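Local coordinates for protein cytosolic IMP-GMP specific 5'-nucleotidase (Legionella pneumophila subsp. pneumophila, PDB 4OHF) that probably hydrolyses purine nucleoside 5'-monophosphates such as IMP and GMP in the cytosol, using a bound magnesium ion, at residues Asp2-Phe7 with Leu437-Pro442; Arg319-Val324 with Ala427-Glu432. All blocks are in the same frame, centred on the assembly; numbering follows the deposited sequence.

Contact 1: Asp2-Phe7 with Leu437-Pro442; sequences DTHKVF and LLEHSP
His4 and Val6 reach out of the irregular N-terminal segment to meet His440, Glu439 and Leu437. The fold is HAD-like, and the contact packs the run leading into edge strand 7-8 against Leu437 of the short helix 434-438 and the loop residues Glu439 and His440; the two segments bury 251 Å² between them. Val6 CG2 lies over one face of the His440 imidazole, 3.3 Å from His440 CE1, while the two side chains run past each other in opposite directions. The first torsion of Val6 (168°) turns CG1 anti to the backbone N and leaves CG2 beside that nitrogen, directed at the ring. The same methyl also meets the helix backbone, 3.9 Å from Leu437 CA. His440 is fixed through both main chain and ring: its N donates to Leu437 O at 2.8 Å, and its ND1 is hydrogen-bonded to Asp436 O.

The His4 imidazole lies between two acidic side chains. Over one face Glu439, bent at its second torsion, lays its aliphatic part, and CG sits 4.1 Å from the ring centroid in a CH-pi contact, 24° off the normal. Over the opposite face stands Asp2 OD1, 3.0 Å above the ring plane. Neither carboxylate bonds to NE2: Glu439 OE1 is 3.1 Å from His4 NE2, but it approaches over the face at a poor angle, with ring and carboxylate planes 64° apart. The hydrogen bond of the ring is instead made by ND1 to Asp436 OD2. So much acid around one imidazole would be expected to favour its protonated form. Outside the segments, Thr363 of the second subunit packs on His4. Close beside the ring, the backbone N of His4 makes a weak bond of 3.3 Å to Asp2 OD2.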
ATOM      1  N   ASP B   2      26.371  41.779  -0.571  1.00 70.65           N
ATOM      2  CA  ASP B   2      26.005  40.343  -0.349  1.00 69.74           C
ATOM      3  C   ASP B   2      25.838  40.042   1.155  1.00 69.01           C
ATOM      4  O   ASP B   2      26.817  39.874   1.891  1.00 68.88           O
ATOM      5  CB  ASP B   2      27.082  39.425  -0.977  1.00 70.16           C
ATOM      6  CG  ASP B   2      26.616  37.958  -1.150  1.00 70.91           C
ATOM      7  OD1 ASP B   2      27.349  37.179  -1.808  1.00 70.06           O
ATOM      8  OD2 ASP B   2      25.536  37.571  -0.638  1.00 70.17           O
ATOM      9  N   THR B   3      24.583  39.979   1.592  1.00 67.16           N
ATOM     10  CA  THR B   3      24.231  39.689   2.981  1.00 65.51           C
ATOM     11  C   THR B   3      24.580  38.265   3.451  1.00 63.32           C
ATOM     12  O   THR B   3      24.812  38.054   4.640  1.00 62.19           O
ATOM     13  CB  THR B   3      22.728  39.887   3.197  1.00 66.50           C
ATOM     14  OG1 THR B   3      22.012  38.957   2.376  1.00 67.82           O
ATOM     15  CG2 THR B   3      22.318  41.293   2.810  1.00 67.88           C
ATOM     16  N   HIS B   4      24.592  37.298   2.532  1.00 61.15           N
ATOM     17  CA  HIS B   4      24.911  35.908   2.867  1.00 60.49           C
ATOM     18  C   HIS B   4      24.025  35.364   3.997  1.00 58.98           C
ATOM     19  O   HIS B   4      24.512  34.751   4.943  1.00 58.16           O
ATOM     20  CB  HIS B   4      26.387  35.780   3.277  1.00 62.00           C
ATOM     21  CG  HIS B   4      27.354  35.790   2.129  1.00 66.03           C
ATOM     22  ND1 HIS B   4      27.347  34.830   1.136  1.00 67.51           N
ATOM     23  CD2 HIS B   4      28.395  36.613   1.847  1.00 66.73           C
ATOM     24  CE1 HIS B   4      28.341  35.060   0.295  1.00 66.75           C
ATOM     25  NE2 HIS B   4      28.991  36.135   0.702  1.00 68.28           N
ATOM     26  N   LYS B   5      22.721  35.570   3.887  1.00 56.27           N
ATOM     27  CA  LYS B   5      21.783  35.122   4.904  1.00 54.29           C
ATOM     28  C   LYS B   5      21.500  33.632   4.885  1.00 51.90           C
ATOM     29  O   LYS B   5      21.383  33.020   3.830  1.00 51.72           O
ATOM     30  CB  LYS B   5      20.459  35.861   4.752  1.00 56.55           C
ATOM     31  CG  LYS B   5      20.619  37.353   4.638  1.00 63.07           C
ATOM     32  CD  LYS B   5      19.520  38.099   5.387  1.00 67.47           C
ATOM     33  CE  LYS B   5      19.671  37.912   6.880  1.00 69.41           C
ATOM     34  NZ  LYS B   5      21.059  38.271   7.286  1.00 71.62           N
ATOM     35  N   VAL B   6      21.394  33.052   6.075  1.00 49.14           N
ATOM     36  CA  VAL B   6      21.083  31.640   6.221  1.00 45.10           C
ATOM     37  C   VAL B   6      19.774  31.560   6.995  1.00 43.92           C
ATOM     38  O   VAL B   6      19.666  32.060   8.101  1.00 44.12           O
ATOM     39  CB  VAL B   6      22.200  30.887   6.977  1.00 44.10           C
ATOM     40  CG1 VAL B   6      21.724  29.496   7.370  1.00 39.05           C
ATOM     41  CG2 VAL B   6      23.434  30.787   6.091  1.00 40.64           C
ATOM     42  N   PHE B   7      18.771  30.939   6.393  1.00 42.73           N
ATOM     43  CA  PHE B   7      17.468  30.808   7.013  1.00 43.08           C
ATOM     44  C   PHE B   7      17.398  29.518   7.791  1.00 41.55           C
ATOM     45  O   PHE B   7      17.832  28.479   7.305  1.00 41.14           O
ATOM     46  CB  PHE B   7      16.419  30.884   5.925  1.00 45.97           C
ATOM     47  CG  PHE B   7      16.624  32.061   5.029  1.00 51.38           C
ATOM     48  CD1 PHE B   7      16.505  33.356   5.530  1.00 52.15           C
ATOM     49  CD2 PHE B   7      17.036  31.886   3.713  1.00 51.76           C
ATOM     50  CE1 PHE B   7      16.801  34.459   4.729  1.00 55.29           C
ATOM     51  CE2 PHE B   7      17.335  32.980   2.905  1.00 54.07           C
ATOM     52  CZ  PHE B   7      17.219  34.270   3.410  1.00 55.64           C
ATOM     53  N   LEU B 437      26.445  29.954   3.538  1.00 36.70           N
ATOM     54  CA  LEU B 437      26.724  29.191   4.739  1.00 37.74           C
ATOM     55  C   LEU B 437      28.206  29.252   5.120  1.00 38.26           C
ATOM     56  O   LEU B 437      28.540  29.555   6.266  1.00 39.40           O
ATOM     57  CB  LEU B 437      26.300  27.732   4.560  1.00 35.54           C
ATOM     58  CG  LEU B 437      26.706  26.799   5.703  1.00 37.59           C
ATOM     59  CD1 LEU B 437      26.058  27.266   6.994  1.00 38.68           C
ATOM     60  CD2 LEU B 437      26.296  25.377   5.376  1.00 36.37           C
ATOM     61  N   LEU B 438      29.094  28.983   4.167  1.00 38.60           N
ATOM     62  CA  LEU B 438      30.522  28.957   4.472  1.00 40.58           C
ATOM     63  C   LEU B 438      31.099  30.279   4.952  1.00 42.27           C
ATOM     64  O   LEU B 438      32.239  30.335   5.401  1.00 42.99           O
ATOM     65  CB  LEU B 438      31.314  28.449   3.267  1.00 39.55           C
ATOM     66  CG  LEU B 438      30.925  27.059   2.754  1.00 39.58           C
ATOM     67  CD1 LEU B 438      31.733  26.739   1.513  1.00 39.76           C
ATOM     68  CD2 LEU B 438      31.162  26.022   3.828  1.00 40.88           C
ATOM     69  N   GLU B 439      30.306  31.338   4.870  1.00 44.97           N
ATOM     70  CA  GLU B 439      30.749  32.662   5.291  1.00 46.55           C
ATOM     71  C   GLU B 439      30.428  32.859   6.780  1.00 46.52           C
ATOM     72  O   GLU B 439      30.830  33.837   7.400  1.00 44.53           O
ATOM     73  CB  GLU B 439      30.024  33.723   4.467  1.00 50.81           C
ATOM     74  CG  GLU B 439      30.882  34.899   4.101  1.00 57.25           C
ATOM     75  CD  GLU B 439      31.870  34.553   3.009  1.00 61.19           C
ATOM     76  OE1 GLU B 439      31.472  34.561   1.823  1.00 63.11           O
ATOM     77  OE2 GLU B 439      33.040  34.259   3.339  1.00 64.74           O
ATOM     78  N   HIS B 440      29.655  31.931   7.328  1.00 47.40           N
ATOM     79  CA  HIS B 440      29.290  31.955   8.736  1.00 45.84           C
ATOM     80  C   HIS B 440      30.363  31.229   9.527  1.00 45.61           C
ATOM     81  O   HIS B 440      31.249  30.581   8.969  1.00 43.69           O
ATOM     82  CB  HIS B 440      27.952  31.256   8.956  1.00 44.45           C
ATOM     83  CG  HIS B 440      26.775  32.067   8.525  1.00 46.48           C
ATOM     84  ND1 HIS B 440      26.554  32.421   7.213  1.00 47.23           N
ATOM     85  CD2 HIS B 440      25.763  32.617   9.238  1.00 48.10           C
ATOM     86  CE1 HIS B 440      25.457  33.154   7.136  1.00 47.48           C
ATOM     87  NE2 HIS B 440      24.957  33.288   8.351  1.00 45.90           N
ATOM     88  N   SER B 441      30.267  31.334  10.841  1.00 48.21           N
ATOM     89  CA  SER B 441      31.220  30.684  11.728  1.00 48.75           C
ATOM     90  C   SER B 441      30.992  29.179  11.743  1.00 48.59           C
ATOM     91  O   SER B 441      29.879  28.716  11.970  1.00 48.60           O
ATOM     92  CB  SER B 441      31.051  31.228  13.143  1.00 48.53           C
ATOM     93  OG  SER B 441      31.800  30.464  14.065  1.00 53.64           O
ATOM     94  N   PRO B 442      32.041  28.391  11.495  1.00 48.90           N
ATOM     95  CA  PRO B 442      31.847  26.943  11.512  1.00 49.29           C
ATOM     96  C   PRO B 442      31.494  26.423  12.906  1.00 50.03           C
ATOM     97  O   PRO B 442      31.550  25.224  13.147  1.00 50.02           O
ATOM     98  CB  PRO B 442      33.185  26.408  11.007  1.00 48.75           C
ATOM     99  CG  PRO B 442      34.148  27.468  11.418  1.00 49.52           C
ATOM    100  CD  PRO B 442      33.417  28.734  11.100  1.00 49.01           C
TER

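Contact 2: Arg319-Val324 with Ala427-Glu432; sequences RTALVV and ACIYME. With PO4 (phosphate ion), chain I.
Arg319 and Thr320 hold a phosphate ion beside Cys428, at the end of a parallel strand pair in the large sheet of the HAD-like domain. Arg319 NE donates to phosphate O1 and Arg319 NH2 to O3, both at 2.8 Å, and the phosphorus lies in the guanidinium plane at its edge. Bends at the second and third torsions (-49° and -60°) turn the guanidinium edge to the phosphate beside the start of the strand; Thr320 N adds a second bond to O1 at 2.9 Å. Lys313 NZ and Arg10 NH2 also bind the ion, as does Tyr113 OH of the second subunit; the phosphate probably comes from the crystallisation liquor.

Four backbone hydrogen bonds join segments 319-324 and 427-432, strands 319-323 and 429-431 forming the core of the pairing. Leu322 brackets Tyr430: its N donates to Ile429 O at 3.0 Å, and its O accepts from Met431 N. Val324 N then bonds to Met431 O. At the phosphate end the register shifts by one residue: Thr320 O accepts from Cys428 N at 3.0 Å, not from Ile429 N.

Outward from the backbone, Leu322 and Tyr430 share one face of the sheet, and Leu322 CB meets Ala427 CB at 3.6 Å. Val323 and Met431 share the other, the Val323 side chain about 5 Å from that of magnesium ligand Asp303. The two side chains cross at about a right angle, with Val323 CG2 4.1 Å from Met431 CG.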
ATOM      1  N   ARG B 319      22.033  15.149   9.220  1.00 40.83           N
ATOM      2  CA  ARG B 319      21.378  16.441   9.181  1.00 39.73           C
ATOM      3  C   ARG B 319      21.388  16.860   7.711  1.00 40.47           C
ATOM      4  O   ARG B 319      22.403  16.721   7.021  1.00 40.86           O
ATOM      5  CB  ARG B 319      22.140  17.458  10.031  1.00 37.85           C
ATOM      6  CG  ARG B 319      22.297  17.030  11.486  1.00 36.18           C
ATOM      7  CD  ARG B 319      20.978  16.590  12.072  1.00 32.72           C
ATOM      8  NE  ARG B 319      19.996  17.667  12.031  1.00 34.25           N
ATOM      9  CZ  ARG B 319      20.013  18.730  12.828  1.00 33.96           C
ATOM     10  NH1 ARG B 319      20.969  18.853  13.740  1.00 35.41           N
ATOM     11  NH2 ARG B 319      19.082  19.676  12.701  1.00 31.18           N
ATOM     12  N   THR B 320      20.255  17.349   7.216  1.00 40.37           N
ATOM     13  CA  THR B 320      20.179  17.787   5.828  1.00 39.70           C
ATOM     14  C   THR B 320      19.904  19.290   5.699  1.00 39.08           C
ATOM     15  O   THR B 320      19.032  19.842   6.369  1.00 40.32           O
ATOM     16  CB  THR B 320      19.098  17.011   5.059  1.00 38.23           C
ATOM     17  OG1 THR B 320      17.857  17.118   5.753  1.00 38.63           O
ATOM     18  CG2 THR B 320      19.464  15.551   4.945  1.00 38.89           C
ATOM     19  N   ALA B 321      20.671  19.948   4.837  1.00 37.42           N
ATOM     20  CA  ALA B 321      20.514  21.372   4.593  1.00 34.86           C
ATOM     21  C   ALA B 321      20.254  21.546   3.103  1.00 34.27           C
ATOM     22  O   ALA B 321      20.501  20.651   2.306  1.00 34.85           O
ATOM     23  CB  ALA B 321      21.767  22.116   4.998  1.00 33.30           C
ATOM     24  N   LEU B 322      19.773  22.707   2.718  1.00 33.64           N
ATOM     25  CA  LEU B 322      19.454  22.929   1.326  1.00 34.19           C
ATOM     26  C   LEU B 322      19.895  24.290   0.780  1.00 34.26           C
ATOM     27  O   LEU B 322      19.952  25.296   1.492  1.00 33.79           O
ATOM     28  CB  LEU B 322      17.951  22.784   1.170  1.00 33.85           C
ATOM     29  CG  LEU B 322      17.379  22.518  -0.202  1.00 36.16           C
ATOM     30  CD1 LEU B 322      17.800  21.142  -0.647  1.00 35.99           C
ATOM     31  CD2 LEU B 322      15.850  22.626  -0.128  1.00 38.15           C
ATOM     32  N   VAL B 323      20.234  24.295  -0.498  1.00 34.41           N
ATOM     33  CA  VAL B 323      20.614  25.508  -1.195  1.00 35.10           C
ATOM     34  C   VAL B 323      19.484  25.698  -2.214  1.00 35.40           C
ATOM     35  O   VAL B 323      19.192  24.789  -2.994  1.00 34.70           O
ATOM     36  CB  VAL B 323      21.964  25.326  -1.914  1.00 36.24           C
ATOM     37  CG1 VAL B 323      22.036  26.224  -3.111  1.00 39.03           C
ATOM     38  CG2 VAL B 323      23.101  25.650  -0.971  1.00 33.79           C
ATOM     39  N   VAL B 324      18.816  26.847  -2.175  1.00 35.83           N
ATOM     40  CA  VAL B 324      17.735  27.129  -3.119  1.00 36.73           C
ATOM     41  C   VAL B 324      18.109  28.343  -3.971  1.00 38.79           C
ATOM     42  O   VAL B 324      17.880  29.489  -3.587  1.00 39.40           O
ATOM     43  CB  VAL B 324      16.420  27.402  -2.387  1.00 36.24           C
ATOM     44  CG1 VAL B 324      15.287  27.540  -3.378  1.00 35.48           C
ATOM     45  CG2 VAL B 324      16.135  26.276  -1.419  1.00 37.56           C
ATOM     46  N   ALA B 427      14.925  20.628   4.981  1.00 33.97           N
ATOM     47  CA  ALA B 427      16.094  21.403   5.372  1.00 35.27           C
ATOM     48  C   ALA B 427      16.036  22.032   6.739  1.00 35.89           C
ATOM     49  O   ALA B 427      15.086  22.745   7.049  1.00 36.04           O
ATOM     50  CB  ALA B 427      16.364  22.506   4.337  1.00 35.61           C
ATOM     51  N   CYS B 428      17.065  21.793   7.550  1.00 36.69           N
ATOM     52  CA  CYS B 428      17.101  22.401   8.870  1.00 37.05           C
ATOM     53  C   CYS B 428      17.463  23.863   8.625  1.00 35.32           C
ATOM     54  O   CYS B 428      17.037  24.749   9.355  1.00 36.17           O
ATOM     55  CB  CYS B 428      18.113  21.685   9.781  1.00 36.79           C
ATOM     56  SG  CYS B 428      19.796  21.514   9.166  1.00 42.09           S
ATOM     57  N   ILE B 429      18.230  24.103   7.565  1.00 35.45           N
ATOM     58  CA  ILE B 429      18.613  25.460   7.165  1.00 34.74           C
ATOM     59  C   ILE B 429      18.745  25.480   5.650  1.00 35.56           C
ATOM     60  O   ILE B 429      18.993  24.441   5.020  1.00 35.37           O
ATOM     61  CB  ILE B 429      19.975  25.924   7.772  1.00 32.87           C
ATOM     62  CG1 ILE B 429      21.124  25.128   7.159  1.00 32.20           C
ATOM     63  CG2 ILE B 429      19.964  25.754   9.266  1.00 28.58           C
ATOM     64  CD1 ILE B 429      22.470  25.641   7.515  1.00 31.33           C
ATOM     65  N   TYR B 430      18.547  26.656   5.066  1.00 35.17           N
ATOM     66  CA  TYR B 430      18.669  26.820   3.632  1.00 33.46           C
ATOM     67  C   TYR B 430      19.169  28.224   3.310  1.00 34.92           C
ATOM     68  O   TYR B 430      19.008  29.148   4.091  1.00 34.23           O
ATOM     69  CB  TYR B 430      17.347  26.525   2.930  1.00 33.02           C
ATOM     70  CG  TYR B 430      16.179  27.375   3.349  1.00 33.53           C
ATOM     71  CD1 TYR B 430      15.495  27.106   4.525  1.00 33.63           C
ATOM     72  CD2 TYR B 430      15.733  28.436   2.545  1.00 33.37           C
ATOM     73  CE1 TYR B 430      14.396  27.859   4.903  1.00 34.84           C
ATOM     74  CE2 TYR B 430      14.636  29.192   2.907  1.00 33.59           C
ATOM     75  CZ  TYR B 430      13.971  28.898   4.091  1.00 36.42           C
ATOM     76  OH  TYR B 430      12.888  29.647   4.484  1.00 37.04           O
ATOM     77  N   MET B 431      19.818  28.364   2.163  1.00 37.13           N
ATOM     78  CA  MET B 431      20.387  29.635   1.757  1.00 37.98           C
ATOM     79  C   MET B 431      20.375  29.675   0.237  1.00 39.00           C
ATOM     80  O   MET B 431      20.171  28.655  -0.406  1.00 40.28           O
ATOM     81  CB  MET B 431      21.824  29.743   2.282  1.00 39.50           C
ATOM     82  CG  MET B 431      22.766  28.540   1.954  1.00 40.48           C
ATOM     83  SD  MET B 431      22.719  27.064   3.074  1.00 42.68           S
ATOM     84  CE  MET B 431      22.214  27.794   4.491  1.00 37.28           C
ATOM     85  N   GLU B 432      20.577  30.845  -0.349  1.00 39.51           N
ATOM     86  CA  GLU B 432      20.579  30.912  -1.795  1.00 39.48           C
ATOM     87  C   GLU B 432      21.772  30.166  -2.383  1.00 39.08           C
ATOM     88  O   GLU B 432      21.661  29.582  -3.458  1.00 41.41           O
ATOM     89  CB  GLU B 432      20.594  32.358  -2.261  1.00 40.65           C
ATOM     90  CG  GLU B 432      20.973  32.507  -3.718  1.00 43.16           C
ATOM     91  CD  GLU B 432      21.271  33.943  -4.088  1.00 45.85           C
ATOM     92  OE1 GLU B 432      21.776  34.682  -3.212  1.00 49.69           O
ATOM     93  OE2 GLU B 432      21.018  34.325  -5.250  1.00 45.92           O
TER
HETATM   94  P   PO4 I 502      17.249  17.947   9.861  1.00 68.79           P
HETATM   95  O1  PO4 I 502      18.698  17.962   9.537  1.00 66.49           O
HETATM   96  O2  PO4 I 502      16.486  18.566   8.749  1.00 70.31           O
HETATM   97  O3  PO4 I 502      17.014  18.715  11.108  1.00 71.75           O
HETATM   98  O4  PO4 I 502      16.792  16.551  10.054  1.00 69.89           O

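The two contacts lie 12 Å apart, centre to centre, on one edge of the ten-stranded mixed sheet. Across it run strand 7-8, antiparallel to 429-431, then 319-323 and, next to that, 298-302. In chain order 2-7 comes first, then 319-324, 427-432 and 437-442, so contact 2 falls within the span that contact 1 closes. Strand 429-431 is the shared element: it pairs with 319-323 in contact 2 and, through a probable hydrogen bond from Phe7 N to Tyr430 O at 2.9 Å, with the N-terminal segment of contact 1. Helix 434-438 follows it directly. Segments from near both chain ends thus form one sheet edge, beyond strands 298-302 and 19-22, beside which magnesium ligands Asp303 and Asp23 lie.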